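Local coordinates for protein VIN1 (Oscarella pearsei, PDB 6BFI) that probably binds actin filaments and may take part in cell-cell adhesion, as a member of the vinculin/alpha-catenin family, at residues L360-R365 and V493-E498; D419-V424 and R488-V493; E498-S503 and Q543-E548; N539-V544 and E604-V609. All coordinates share one frame; numbering follows the deposited sequence. Where two conformers were deposited one is given.

Interaction 1: residues L360-R365 and V493-E498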
loop_
_atom_site.group_PDB
_atom_site.type_symbol
_atom_site.label_atom_id
_atom_site.label_comp_id
_atom_site.label_asym_id
_atom_site.label_seq_id
_atom_site.Cartn_x
_atom_site.Cartn_y
_atom_site.Cartn_z
ATOM N N LEU A 360 -11.988 -22.981 9.433
ATOM C CA LEU A 360 -11.317 -23.054 8.139
ATOM C C LEU A 360 -10.404 -21.852 7.931
ATOM O O LEU A 360 -9.267 -21.999 7.463
ATOM C CB LEU A 360 -12.345 -23.152 7.013
ATOM C CG LEU A 360 -11.785 -23.106 5.588
ATOM C CD1 LEU A 360 -10.761 -24.213 5.368
ATOM C CD2 LEU A 360 -12.903 -23.202 4.566
ATOM N N GLU A 361 -10.885 -20.653 8.276
ATOM C CA GLU A 361 -10.034 -19.468 8.204
ATOM C C GLU A 361 -8.784 -19.635 9.062
ATOM O O GLU A 361 -7.665 -19.327 8.621
ATOM C CB GLU A 361 -10.829 -18.236 8.636
ATOM C CG GLU A 361 -10.036 -16.943 8.662
ATOM C CD GLU A 361 -10.870 -15.756 9.117
ATOM O OE1 GLU A 361 -12.079 -15.939 9.374
ATOM O OE2 GLU A 361 -10.315 -14.641 9.216
ATOM N N GLN A 362 -8.954 -20.144 10.285
ATOM C CA GLN A 362 -7.810 -20.312 11.176
ATOM C C GLN A 362 -6.813 -21.318 10.613
ATOM O O GLN A 362 -5.597 -21.120 10.718
ATOM C CB GLN A 362 -8.278 -20.741 12.566
ATOM C CG GLN A 362 -7.172 -20.736 13.613
ATOM C CD GLN A 362 -6.547 -19.361 13.797
ATOM O OE1 GLN A 362 -7.214 -18.337 13.647
ATOM N NE2 GLN A 362 -5.260 -19.334 14.118
ATOM N N GLU A 363 -7.307 -22.402 10.008
ATOM C CA GLU A 363 -6.396 -23.383 9.426
ATOM C C GLU A 363 -5.700 -22.833 8.187
ATOM O O GLU A 363 -4.573 -23.241 7.881
ATOM C CB GLU A 363 -7.148 -24.671 9.090
ATOM C CG GLU A 363 -6.533 -25.933 9.693
ATOM C CD GLU A 363 -6.563 -25.944 11.215
ATOM O OE1 GLU A 363 -5.694 -25.300 11.842
ATOM O OE2 GLU A 363 -7.462 -26.597 11.787
ATOM N N ILE A 364 -6.347 -21.918 7.462
ATOM C CA ILE A 364 -5.675 -21.239 6.358
ATOM C C ILE A 364 -4.516 -20.403 6.888
ATOM O O ILE A 364 -3.395 -20.445 6.358
ATOM C CB ILE A 364 -6.677 -20.383 5.565
ATOM C CG1 ILE A 364 -7.602 -21.282 4.744
ATOM C CG2 ILE A 364 -5.950 -19.394 4.671
ATOM C CD1 ILE A 364 -8.633 -20.521 3.939
ATOM N N ARG A 365 -4.764 -19.642 7.960
ATOM C CA ARG A 365 -3.678 -18.895 8.587
ATOM C C ARG A 365 -2.563 -19.824 9.054
ATOM O O ARG A 365 -1.375 -19.508 8.902
ATOM C CB ARG A 365 -4.215 -18.068 9.754
ATOM C CG ARG A 365 -5.069 -16.892 9.326
ATOM C CD ARG A 365 -5.137 -15.839 10.415
ATOM N NE ARG A 365 -5.971 -16.262 11.534
ATOM C CZ ARG A 365 -7.270 -16.001 11.633
ATOM N NH1 ARG A 365 -7.884 -15.317 10.675
ATOM N NH2 ARG A 365 -7.956 -16.422 12.686
ATOM N N VAL A 493 2.691 -9.680 8.048
ATOM C CA VAL A 493 1.342 -10.110 7.684
ATOM C C VAL A 493 0.946 -11.376 8.436
ATOM O O VAL A 493 -0.187 -11.494 8.919
ATOM C CB VAL A 493 1.241 -10.308 6.162
ATOM C CG1 VAL A 493 -0.113 -10.895 5.793
ATOM C CG2 VAL A 493 1.473 -8.995 5.442
ATOM N N ILE A 494 1.871 -12.331 8.555
ATOM C CA ILE A 494 1.543 -13.650 9.082
ATOM C C ILE A 494 1.076 -13.560 10.529
ATOM O O ILE A 494 1.568 -12.740 11.316
ATOM C CB ILE A 494 2.762 -14.579 8.930
ATOM C CG1 ILE A 494 2.783 -15.192 7.530
ATOM C CG2 ILE A 494 2.787 -15.662 9.999
ATOM C CD1 ILE A 494 1.513 -15.923 7.179
ATOM N N ASP A 495 0.095 -14.397 10.874
ATOM C CA ASP A 495 -0.343 -14.538 12.259
ATOM C C ASP A 495 0.787 -15.118 13.096
ATOM O O ASP A 495 1.217 -16.256 12.874
ATOM C CB ASP A 495 -1.581 -15.433 12.329
ATOM C CG ASP A 495 -2.305 -15.340 13.665
ATOM O OD1 ASP A 495 -1.710 -14.842 14.646
ATOM O OD2 ASP A 495 -3.474 -15.773 13.733
ATOM N N SER A 496 1.262 -14.338 14.066
ATOM C CA SER A 496 2.489 -14.699 14.766
ATOM C C SER A 496 2.271 -15.856 15.733
ATOM O O SER A 496 3.160 -16.697 15.904
ATOM C CB SER A 496 3.045 -13.484 15.499
ATOM O OG SER A 496 3.434 -12.483 14.572
ATOM N N LEU A 497 1.102 -15.912 16.380
ATOM C CA LEU A 497 0.821 -17.013 17.298
ATOM C C LEU A 497 0.862 -18.354 16.578
ATOM O O LEU A 497 1.381 -19.341 17.115
ATOM C CB LEU A 497 -0.538 -16.801 17.967
ATOM C CG LEU A 497 -1.063 -17.933 18.856
ATOM C CD1 LEU A 497 -0.041 -18.321 19.916
ATOM C CD2 LEU A 497 -2.376 -17.530 19.504
ATOM N N GLU A 498 0.326 -18.407 15.357
ATOM C CA GLU A 498 0.404 -19.638 14.578
ATOM C C GLU A 498 1.848 -19.980 14.232
ATOM O O GLU A 498 2.235 -21.155 14.252
ATOM C CB GLU A 498 -0.440 -19.518 13.309
ATOM C CG GLU A 498 -1.939 -19.513 13.552
ATOM C CD GLU A 498 -2.450 -20.812 14.155
ATOM O OE1 GLU A 498 -1.724 -21.827 14.118
ATOM O OE2 GLU A 498 -3.586 -20.819 14.671
#

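Interaction 2: residues D419-V424 and R488-V493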
loop_
_atom_site.group_PDB
_atom_site.type_symbol
_atom_site.label_atom_id
_atom_site.label_comp_id
_atom_site.label_asym_id
_atom_site.label_seq_id
_atom_site.Cartn_x
_atom_site.Cartn_y
_atom_site.Cartn_z
ATOM N N ASP A 419 7.569 -17.012 -4.236
ATOM C CA ASP A 419 6.265 -17.665 -4.319
ATOM C C ASP A 419 5.526 -17.587 -2.989
ATOM O O ASP A 419 4.328 -17.282 -2.952
ATOM C CB ASP A 419 6.427 -19.122 -4.755
ATOM C CG ASP A 419 6.673 -19.260 -6.244
ATOM O OD1 ASP A 419 7.067 -18.258 -6.879
ATOM O OD2 ASP A 419 6.472 -20.370 -6.780
ATOM N N THR A 420 6.228 -17.854 -1.886
ATOM C CA THR A 420 5.596 -17.778 -0.573
ATOM C C THR A 420 5.139 -16.358 -0.265
ATOM O O THR A 420 4.039 -16.153 0.265
ATOM C CB THR A 420 6.559 -18.288 0.499
ATOM O OG1 THR A 420 6.717 -19.704 0.353
ATOM C CG2 THR A 420 6.027 -17.986 1.894
ATOM N N ALA A 421 5.964 -15.361 -0.600
ATOM C CA ALA A 421 5.529 -13.976 -0.445
ATOM C C ALA A 421 4.257 -13.709 -1.242
ATOM O O ALA A 421 3.350 -13.015 -0.764
ATOM C CB ALA A 421 6.644 -13.023 -0.874
ATOM N N GLU A 422 4.160 -14.272 -2.450
ATOM C CA GLU A 422 2.953 -14.091 -3.251
ATOM C C GLU A 422 1.745 -14.749 -2.592
ATOM O O GLU A 422 0.643 -14.185 -2.602
ATOM C CB GLU A 422 3.165 -14.647 -4.658
ATOM C CG GLU A 422 1.908 -14.652 -5.515
ATOM C CD GLU A 422 1.344 -13.261 -5.736
ATOM O OE1 GLU A 422 2.141 -12.328 -5.974
ATOM O OE2 GLU A 422 0.105 -13.099 -5.663
ATOM N N LEU A 423 1.932 -15.941 -2.016
ATOM C CA LEU A 423 0.832 -16.617 -1.333
ATOM C C LEU A 423 0.345 -15.798 -0.146
ATOM O O LEU A 423 -0.862 -15.616 0.044
ATOM C CB LEU A 423 1.266 -18.011 -0.877
ATOM C CG LEU A 423 0.235 -18.777 -0.043
ATOM C CD1 LEU A 423 -1.016 -19.060 -0.860
ATOM C CD2 LEU A 423 0.817 -20.068 0.506
ATOM N N VAL A 424 1.277 -15.299 0.668
ATOM C CA VAL A 424 0.904 -14.465 1.808
ATOM C C VAL A 424 0.167 -13.218 1.337
ATOM O O VAL A 424 -0.839 -12.811 1.930
ATOM C CB VAL A 424 2.153 -14.111 2.638
ATOM C CG1 VAL A 424 1.870 -12.936 3.555
ATOM C CG2 VAL A 424 2.606 -15.317 3.441
ATOM N N ARG A 488 10.692 -9.482 6.483
ATOM C CA ARG A 488 10.059 -8.657 7.510
ATOM C C ARG A 488 8.603 -8.373 7.168
ATOM O O ARG A 488 7.733 -8.404 8.048
ATOM C CB ARG A 488 10.822 -7.346 7.693
ATOM C CG ARG A 488 11.882 -7.379 8.778
ATOM C CD ARG A 488 12.271 -5.968 9.195
ATOM N NE ARG A 488 12.630 -5.137 8.049
ATOM C CZ ARG A 488 13.860 -5.034 7.556
ATOM N NH1 ARG A 488 14.855 -5.711 8.111
ATOM N NH2 ARG A 488 14.095 -4.255 6.509
ATOM N N SER A 489 8.312 -8.081 5.898
ATOM C CA SER A 489 6.922 -7.856 5.510
ATOM C C SER A 489 6.091 -9.123 5.686
ATOM O O SER A 489 4.970 -9.079 6.220
ATOM C CB SER A 489 6.850 -7.361 4.066
ATOM O OG SER A 489 7.552 -6.141 3.915
ATOM N N VAL A 490 6.632 -10.264 5.248
ATOM C CA VAL A 490 5.920 -11.533 5.388
ATOM C C VAL A 490 5.612 -11.813 6.855
ATOM O O VAL A 490 4.483 -12.176 7.212
ATOM C CB VAL A 490 6.729 -12.671 4.746
ATOM C CG1 VAL A 490 6.212 -14.013 5.206
ATOM C CG2 VAL A 490 6.657 -12.571 3.231
ATOM N N ASP A 491 6.609 -11.634 7.729
ATOM C CA ASP A 491 6.369 -11.813 9.158
ATOM C C ASP A 491 5.359 -10.804 9.687
ATOM O O ASP A 491 4.622 -11.102 10.633
ATOM C CB ASP A 491 7.681 -11.703 9.935
ATOM C CG ASP A 491 8.670 -12.795 9.572
ATOM O OD1 ASP A 491 8.243 -13.819 8.997
ATOM O OD2 ASP A 491 9.872 -12.634 9.867
ATOM N N GLY A 492 5.304 -9.612 9.091
ATOM C CA GLY A 492 4.322 -8.631 9.520
ATOM C C GLY A 492 2.898 -9.046 9.202
ATOM O O GLY A 492 1.980 -8.801 9.990
ATOM N N VAL A 493 2.691 -9.680 8.048
ATOM C CA VAL A 493 1.342 -10.110 7.684
ATOM C C VAL A 493 0.946 -11.376 8.436
ATOM O O VAL A 493 -0.187 -11.494 8.919
ATOM C CB VAL A 493 1.241 -10.308 6.162
ATOM C CG1 VAL A 493 -0.113 -10.895 5.793
ATOM C CG2 VAL A 493 1.473 -8.995 5.442
#

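Interaction 3: residues E498-S503 and Q543-E548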
loop_
_atom_site.group_PDB
_atom_site.type_symbol
_atom_site.label_atom_id
_atom_site.label_comp_id
_atom_site.label_asym_id
_atom_site.label_seq_id
_atom_site.Cartn_x
_atom_site.Cartn_y
_atom_site.Cartn_z
ATOM N N GLU A 498 0.326 -18.407 15.357
ATOM C CA GLU A 498 0.404 -19.638 14.578
ATOM C C GLU A 498 1.848 -19.980 14.232
ATOM O O GLU A 498 2.235 -21.155 14.252
ATOM C CB GLU A 498 -0.440 -19.518 13.309
ATOM C CG GLU A 498 -1.939 -19.513 13.552
ATOM C CD GLU A 498 -2.450 -20.812 14.155
ATOM O OE1 GLU A 498 -1.724 -21.827 14.118
ATOM O OE2 GLU A 498 -3.586 -20.819 14.671
ATOM N N PHE A 499 2.664 -18.967 13.915
ATOM C CA PHE A 499 4.081 -19.217 13.666
ATOM C C PHE A 499 4.755 -19.800 14.901
ATOM O O PHE A 499 5.581 -20.713 14.794
ATOM C CB PHE A 499 4.783 -17.927 13.229
ATOM C CG PHE A 499 6.212 -18.129 12.784
ATOM C CD1 PHE A 499 7.249 -18.139 13.707
ATOM C CD2 PHE A 499 6.517 -18.301 11.443
ATOM C CE1 PHE A 499 8.558 -18.328 13.302
ATOM C CE2 PHE A 499 7.829 -18.488 11.028
ATOM C CZ PHE A 499 8.849 -18.500 11.959
ATOM N N MET A 500 4.406 -19.291 16.086
ATOM C CA MET A 500 5.014 -19.795 17.312
ATOM C C MET A 500 4.550 -21.209 17.630
ATOM O O MET A 500 5.330 -22.008 18.161
ATOM C CB MET A 500 4.708 -18.857 18.479
ATOM C CG MET A 500 5.272 -17.455 18.309
ATOM S SD MET A 500 7.023 -17.457 17.866
ATOM C CE MET A 500 7.332 -15.702 17.669
ATOM N N LYS A 501 3.295 -21.543 17.315
ATOM C CA LYS A 501 2.822 -22.907 17.532
ATOM C C LYS A 501 3.504 -23.880 16.576
ATOM O O LYS A 501 4.068 -24.895 17.004
ATOM C CB LYS A 501 1.302 -22.976 17.369
ATOM C CG LYS A 501 0.509 -22.418 18.545
ATOM C CD LYS A 501 -0.991 -22.512 18.289
ATOM C CE LYS A 501 -1.792 -22.091 19.513
ATOM N NZ LYS A 501 -3.256 -22.064 19.237
ATOM N N VAL A 502 3.460 -23.584 15.274
ATOM C CA VAL A 502 4.074 -24.466 14.285
ATOM C C VAL A 502 5.563 -24.630 14.567
ATOM O O VAL A 502 6.094 -25.750 14.551
ATOM C CB VAL A 502 3.815 -23.927 12.865
ATOM C CG1 VAL A 502 4.532 -24.775 11.832
ATOM C CG2 VAL A 502 2.320 -23.892 12.579
ATOM N N SER A 503 6.253 -23.523 14.850
ATOM C CA SER A 503 7.673 -23.592 15.181
ATOM C C SER A 503 7.917 -24.359 16.475
ATOM O O SER A 503 8.931 -25.053 16.596
ATOM C CB SER A 503 8.257 -22.183 15.288
ATOM O OG SER A 503 8.156 -21.491 14.057
ATOM N N GLN A 543 13.338 -13.680 15.618
ATOM C CA GLN A 543 13.063 -12.598 14.676
ATOM C C GLN A 543 11.575 -12.273 14.622
ATOM O O GLN A 543 11.182 -11.100 14.677
ATOM C CB GLN A 543 13.581 -12.964 13.286
ATOM C CG GLN A 543 15.080 -13.157 13.208
ATOM C CD GLN A 543 15.534 -13.552 11.820
ATOM O OE1 GLN A 543 14.831 -13.316 10.835
ATOM N NE2 GLN A 543 16.712 -14.162 11.732
ATOM N N VAL A 544 10.730 -13.299 14.505
ATOM C CA VAL A 544 9.290 -13.057 14.467
ATOM C C VAL A 544 8.831 -12.390 15.759
ATOM O O VAL A 544 7.986 -11.487 15.742
ATOM C CB VAL A 544 8.532 -14.367 14.192
ATOM C CG1 VAL A 544 7.032 -14.147 14.300
ATOM C CG2 VAL A 544 8.893 -14.892 12.813
ATOM N N ALA A 545 9.402 -12.801 16.895
ATOM C CA ALA A 545 9.099 -12.120 18.148
ATOM C C ALA A 545 9.535 -10.660 18.111
ATOM O O ALA A 545 8.868 -9.797 18.691
ATOM C CB ALA A 545 9.762 -12.845 19.320
ATOM N N LYS A 546 10.645 -10.365 17.430
ATOM C CA LYS A 546 11.098 -8.983 17.300
ATOM C C LYS A 546 10.104 -8.156 16.492
ATOM O O LYS A 546 9.754 -7.031 16.874
ATOM C CB LYS A 546 12.486 -8.953 16.657
ATOM C CG LYS A 546 12.887 -7.617 16.047
ATOM C CD LYS A 546 13.149 -6.560 17.107
ATOM C CE LYS A 546 13.773 -5.317 16.488
ATOM N NZ LYS A 546 13.966 -4.221 17.479
ATOM N N VAL A 547 9.632 -8.703 15.368
ATOM C CA VAL A 547 8.633 -8.002 14.566
ATOM C C VAL A 547 7.356 -7.781 15.372
ATOM O O VAL A 547 6.766 -6.695 15.338
ATOM C CB VAL A 547 8.355 -8.773 13.262
ATOM C CG1 VAL A 547 7.047 -8.310 12.631
ATOM C CG2 VAL A 547 9.508 -8.589 12.287
ATOM N N GLU A 548 6.918 -8.799 16.117
ATOM C CA GLU A 548 5.686 -8.660 16.888
ATOM C C GLU A 548 5.838 -7.634 18.004
ATOM O O GLU A 548 4.895 -6.892 18.304
ATOM C CB GLU A 548 5.263 -10.010 17.459
ATOM C CG GLU A 548 3.908 -10.471 16.967
ATOM C CD GLU A 548 2.792 -9.508 17.315
ATOM O OE1 GLU A 548 2.366 -9.489 18.489
ATOM O OE2 GLU A 548 2.344 -8.768 16.413
#

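Interaction 4: residues N539-V544 and E604-V609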
loop_
_atom_site.group_PDB
_atom_site.type_symbol
_atom_site.label_atom_id
_atom_site.label_comp_id
_atom_site.label_asym_id
_atom_site.label_seq_id
_atom_site.Cartn_x
_atom_site.Cartn_y
_atom_site.Cartn_z
ATOM N N ASN A 539 16.175 -19.117 16.124
ATOM C CA ASN A 539 16.477 -17.733 15.768
ATOM C C ASN A 539 15.369 -17.117 14.924
ATOM O O ASN A 539 15.128 -15.906 15.008
ATOM C CB ASN A 539 17.821 -17.650 15.048
ATOM C CG ASN A 539 18.924 -17.127 15.948
ATOM O OD1 ASN A 539 19.049 -15.920 16.155
ATOM N ND2 ASN A 539 19.726 -18.034 16.494
ATOM N N ARG A 540 14.685 -17.923 14.109
ATOM C CA ARG A 540 13.511 -17.419 13.408
ATOM C C ARG A 540 12.403 -17.056 14.388
ATOM O O ARG A 540 11.688 -16.063 14.192
ATOM C CB ARG A 540 13.028 -18.450 12.388
ATOM C CG ARG A 540 13.823 -18.426 11.090
ATOM C CD ARG A 540 13.556 -17.134 10.342
ATOM N NE ARG A 540 12.164 -17.061 9.905
ATOM C CZ ARG A 540 11.480 -15.932 9.759
ATOM N NH1 ARG A 540 12.049 -14.764 10.028
ATOM N NH2 ARG A 540 10.219 -15.970 9.352
ATOM N N VAL A 541 12.247 -17.845 15.456
ATOM C CA VAL A 541 11.304 -17.478 16.509
ATOM C C VAL A 541 11.705 -16.143 17.125
ATOM O O VAL A 541 10.853 -15.290 17.412
ATOM C CB VAL A 541 11.225 -18.593 17.568
ATOM C CG1 VAL A 541 10.495 -18.104 18.808
ATOM C CG2 VAL A 541 10.547 -19.823 16.991
ATOM N N ILE A 542 13.011 -15.934 17.312
ATOM C CA ILE A 542 13.503 -14.666 17.844
ATOM C C ILE A 542 13.114 -13.514 16.925
ATOM O O ILE A 542 12.618 -12.476 17.378
ATOM C CB ILE A 542 15.028 -14.722 18.048
ATOM C CG1 ILE A 542 15.406 -15.851 19.007
ATOM C CG2 ILE A 542 15.545 -13.386 18.561
ATOM C CD1 ILE A 542 14.943 -15.626 20.416
ATOM N N GLN A 543 13.338 -13.680 15.618
ATOM C CA GLN A 543 13.063 -12.598 14.676
ATOM C C GLN A 543 11.575 -12.273 14.622
ATOM O O GLN A 543 11.182 -11.100 14.677
ATOM C CB GLN A 543 13.581 -12.964 13.286
ATOM C CG GLN A 543 15.080 -13.157 13.208
ATOM C CD GLN A 543 15.534 -13.552 11.820
ATOM O OE1 GLN A 543 14.831 -13.316 10.835
ATOM N NE2 GLN A 543 16.712 -14.162 11.732
ATOM N N VAL A 544 10.730 -13.299 14.505
ATOM C CA VAL A 544 9.290 -13.057 14.467
ATOM C C VAL A 544 8.831 -12.390 15.759
ATOM O O VAL A 544 7.986 -11.487 15.742
ATOM C CB VAL A 544 8.532 -14.367 14.192
ATOM C CG1 VAL A 544 7.032 -14.147 14.300
ATOM C CG2 VAL A 544 8.893 -14.892 12.813
ATOM N N GLU A 604 12.190 -25.019 25.880
ATOM C CA GLU A 604 11.509 -24.264 26.926
ATOM C C GLU A 604 11.460 -22.775 26.596
ATOM O O GLU A 604 10.444 -22.111 26.843
ATOM C CB GLU A 604 12.195 -24.501 28.271
ATOM C CG GLU A 604 11.327 -24.172 29.472
ATOM C CD GLU A 604 11.874 -23.019 30.286
ATOM O OE1 GLU A 604 13.024 -22.604 30.033
ATOM O OE2 GLU A 604 11.152 -22.528 31.179
ATOM N N GLY A 605 12.542 -22.229 26.032
ATOM C CA GLY A 605 12.526 -20.825 25.647
ATOM C C GLY A 605 11.499 -20.527 24.568
ATOM O O GLY A 605 10.756 -19.538 24.653
ATOM N N VAL A 606 11.441 -21.378 23.539
ATOM C CA VAL A 606 10.422 -21.213 22.503
ATOM C C VAL A 606 9.031 -21.266 23.117
ATOM O O VAL A 606 8.155 -20.451 22.791
ATOM C CB VAL A 606 10.596 -22.274 21.401
ATOM C CG1 VAL A 606 9.412 -22.250 20.446
ATOM C CG2 VAL A 606 11.895 -22.040 20.646
ATOM N N ALA A 607 8.807 -22.217 24.029
ATOM C CA ALA A 607 7.529 -22.281 24.728
ATOM C C ALA A 607 7.241 -20.993 25.488
ATOM O O ALA A 607 6.082 -20.574 25.577
ATOM C CB ALA A 607 7.510 -23.477 25.681
ATOM N N ALA A 608 8.276 -20.349 26.032
ATOM C CA ALA A 608 8.069 -19.098 26.758
ATOM C C ALA A 608 7.603 -17.990 25.821
ATOM O O ALA A 608 6.639 -17.272 26.123
ATOM C CB ALA A 608 9.352 -18.691 27.481
ATOM N N VAL A 609 8.275 -17.836 24.677
ATOM C CA VAL A 609 7.859 -16.816 23.713
ATOM C C VAL A 609 6.429 -17.078 23.246
ATOM O O VAL A 609 5.589 -16.165 23.190
ATOM C CB VAL A 609 8.841 -16.767 22.529
ATOM C CG1 VAL A 609 8.461 -15.648 21.567
ATOM C CG2 VAL A 609 10.268 -16.594 23.034
#

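Interaction 1: residues L360-R365 and V493-E498
Arg365 and Gln362, one turn apart on helix 344-375, reach across to Asp495 and Glu498, so polar groups carry this contact. The ionic part centres on the Arg365 guanidinium, whose NE lies 3.4 Å from Asp495 OD2, a salt bridge at the long end of the range. The guanidinium and carboxylate planes are turned 55° apart, so the two groups do not pair flat against each other; the Arg365 CD methylene lies beside the same oxygen, 3.7 Å from Asp495 OD2. Because the Arg365 chain bends at chi3 (-73°), NH1 can also turn back along its own helix, where it lies 2.9 Å from Glu361 OE2 in a second salt bridge. Glu361, Arg365 and Asp495 therefore form a network; His276 also bonds Glu361 OE2, and Gln279 bonds OE1.

The amide-carboxylate part is less secure. Gln362 NE2 is modelled 2.3 Å from Glu498 OE2, a separation so short that the geometry of this hydrogen bond is doubtful.

A capping interaction adds a second role for Asp495: at the N-cap of helix 496-519, its OD1 accepts a weak bond of 3.5 Å from Leu497 N. Apolar packing lies alongside, with Ile494 resting on Leu368 and Val372 of helix 344-375. The contact joins helix 344-375, by a long salt bridge, to the short, weakly N-capped turn between the consecutive helices 466-493 and 496-519, in the all-helical fold of the vinculin family.

Interaction 2: residues D419-V424 and R488-V493
Val424 fits between Val490 and Val493, while Val490 in turn faces Ala421 and Val424, an interdigitation of small side chains between two helices of a vinculin-family helical bundle. Near the contact, the axes of 419-424 and 488-493 come within 10.2 Å and run broadly the same way, 32° apart. The backbones are closest at Ala421 and Val490, whose CA atoms are 6.3 Å apart. There the lack of bulk on Ala421 forms the hollow: the Val490 CG2 methyl comes to 4.1 Å from Ala421 CB and equally close to its CA, touching the helix surface itself.

One turn further on, Val424 supplies the opposing bump. Its two methyls divide the work, CG2 facing Val490 CG1 at 4.2 Å and CG1 facing Val493. The relief is thus complementary, with Val424 and Val490 each lying against two residues of the other helix.

Neighbouring helices add to this apolar seam. Val372 of helix 344-375 packs on Val490, and Leu438 of helix 432-449 touches both Val424 and Val490.

The tightest approach is at the C-terminal end of helix 466-493, where the side chains of Val424 and Val493 pass alongside each other, pointing opposite ways. With Val493 CG1 anti to its backbone N (chi1 174°), that methyl is directed at the other helix, and Val424 CG1 lies 3.6 Å from Val493 CG1 and 3.8 Å from Val493 CB.

Interaction 3: residues E498-S503 and Q543-E548
Val544 buries the most surface here; its CG2 lies chiefly on Phe499 of the facing helix and its CG1 nearest Met500 CE. CG2 sits over a face of the Phe499 ring, 3.7 Å from the ring centroid and 20° off the normal, which meets the geometry of a CH-pi contact. The methyl is displaced toward the rim, so its shortest approach is to Phe499 CE1, at 3.5 Å. With CG anti to the backbone N (chi1 -173°), the Phe499 ring is carried out to where its face meets Val544 CG2.

On the opposite face of the same ring lies Ser503 OG, 3.3 Å above the plane. That hydroxyl donates to Phe499 O at 2.8 Å, and the same carbonyl also accepts from Ser503 N; the two donors arrive from opposite faces of the carbonyl plane. The ring is therefore flanked by a methyl of one helix and a hydroxyl of its own.

Such packing joins the two arms of an antiparallel helical hairpin: helices 496-519 and 524-550 are consecutive in the chain, and their local axes pass 11.0 Å apart at an angle of 165°.

Met500 is next in buried surface. A bend at chi2 brings its terminal CE to 3.7 Å from Val544 CG1, and the same methyl reaches the backbone, 3.6 Å from Ala545 N. Beyond this pair, Met500 also touches Arg610 and Ile613 of helix 589-615.

Interaction 4: residues N539-V544 and E604-V609
Val606 is the first residue of segment 604-609 to meet the other helix, and its partner is Val541. The CA atoms of these two valines are 7.1 Å apart, the nearest pair of the two backbones. Their side chains meet loosely: Val606 CG1 stands 4.4 Å from Val541 CG2, a long van der Waals contact. The CB of Val606 does not point straight at the other segment. Leu568 of helix 555-569 packs on Val606 too, and thus a third helix contributes to the same apolar region.

One turn later comes Val609, whose N bonds to Gly605 O at 3.0 Å within the helix. Here the CB does point toward the opposing helix, and Val609 CG1 approaches Val541 CG1 to 4.2 Å. Val541 therefore bridges the turn, giving one methyl to each of the two valines spaced three residues apart. With its chi1 at 168°, CG1 is anti to the backbone N and meets Val609, while CG2, the other branch, meets Val606. Leu561 and Ala564 of helix 555-569 also touch Val609.

Val541 is engaged by a further helix as well, through Met500 and Ser503 of helix 496-519. Buried valines at all three touching positions, together with side chains contributed by two further helices, make this the shared apolar interior of a multihelix bundle, the architecture from which vinculin-family proteins are built.

The four contacts follow one another through neighbouring helices. Interactions 1 and 2, with centres 12 Å apart, share Val493 and meet where Ile494 CD1 lies 3.9 Å from Val424 CG2. Interaction 1 hands Glu498 on to interaction 3, so the capped start of helix 496-519 leads directly into its hairpin packing. Interactions 3 and 4 are the closest pair, 7 Å between centres: they share Gln543 and Val544, and Ala545 CB reaches Val609 CG1 at 3.8 Å. Although the centres of interactions 2 and 4 are 19 Å apart, Asp491 OD1 and Arg540 NH2 form a 2.9 Å salt bridge between them, provisional because Arg540 has two conformers.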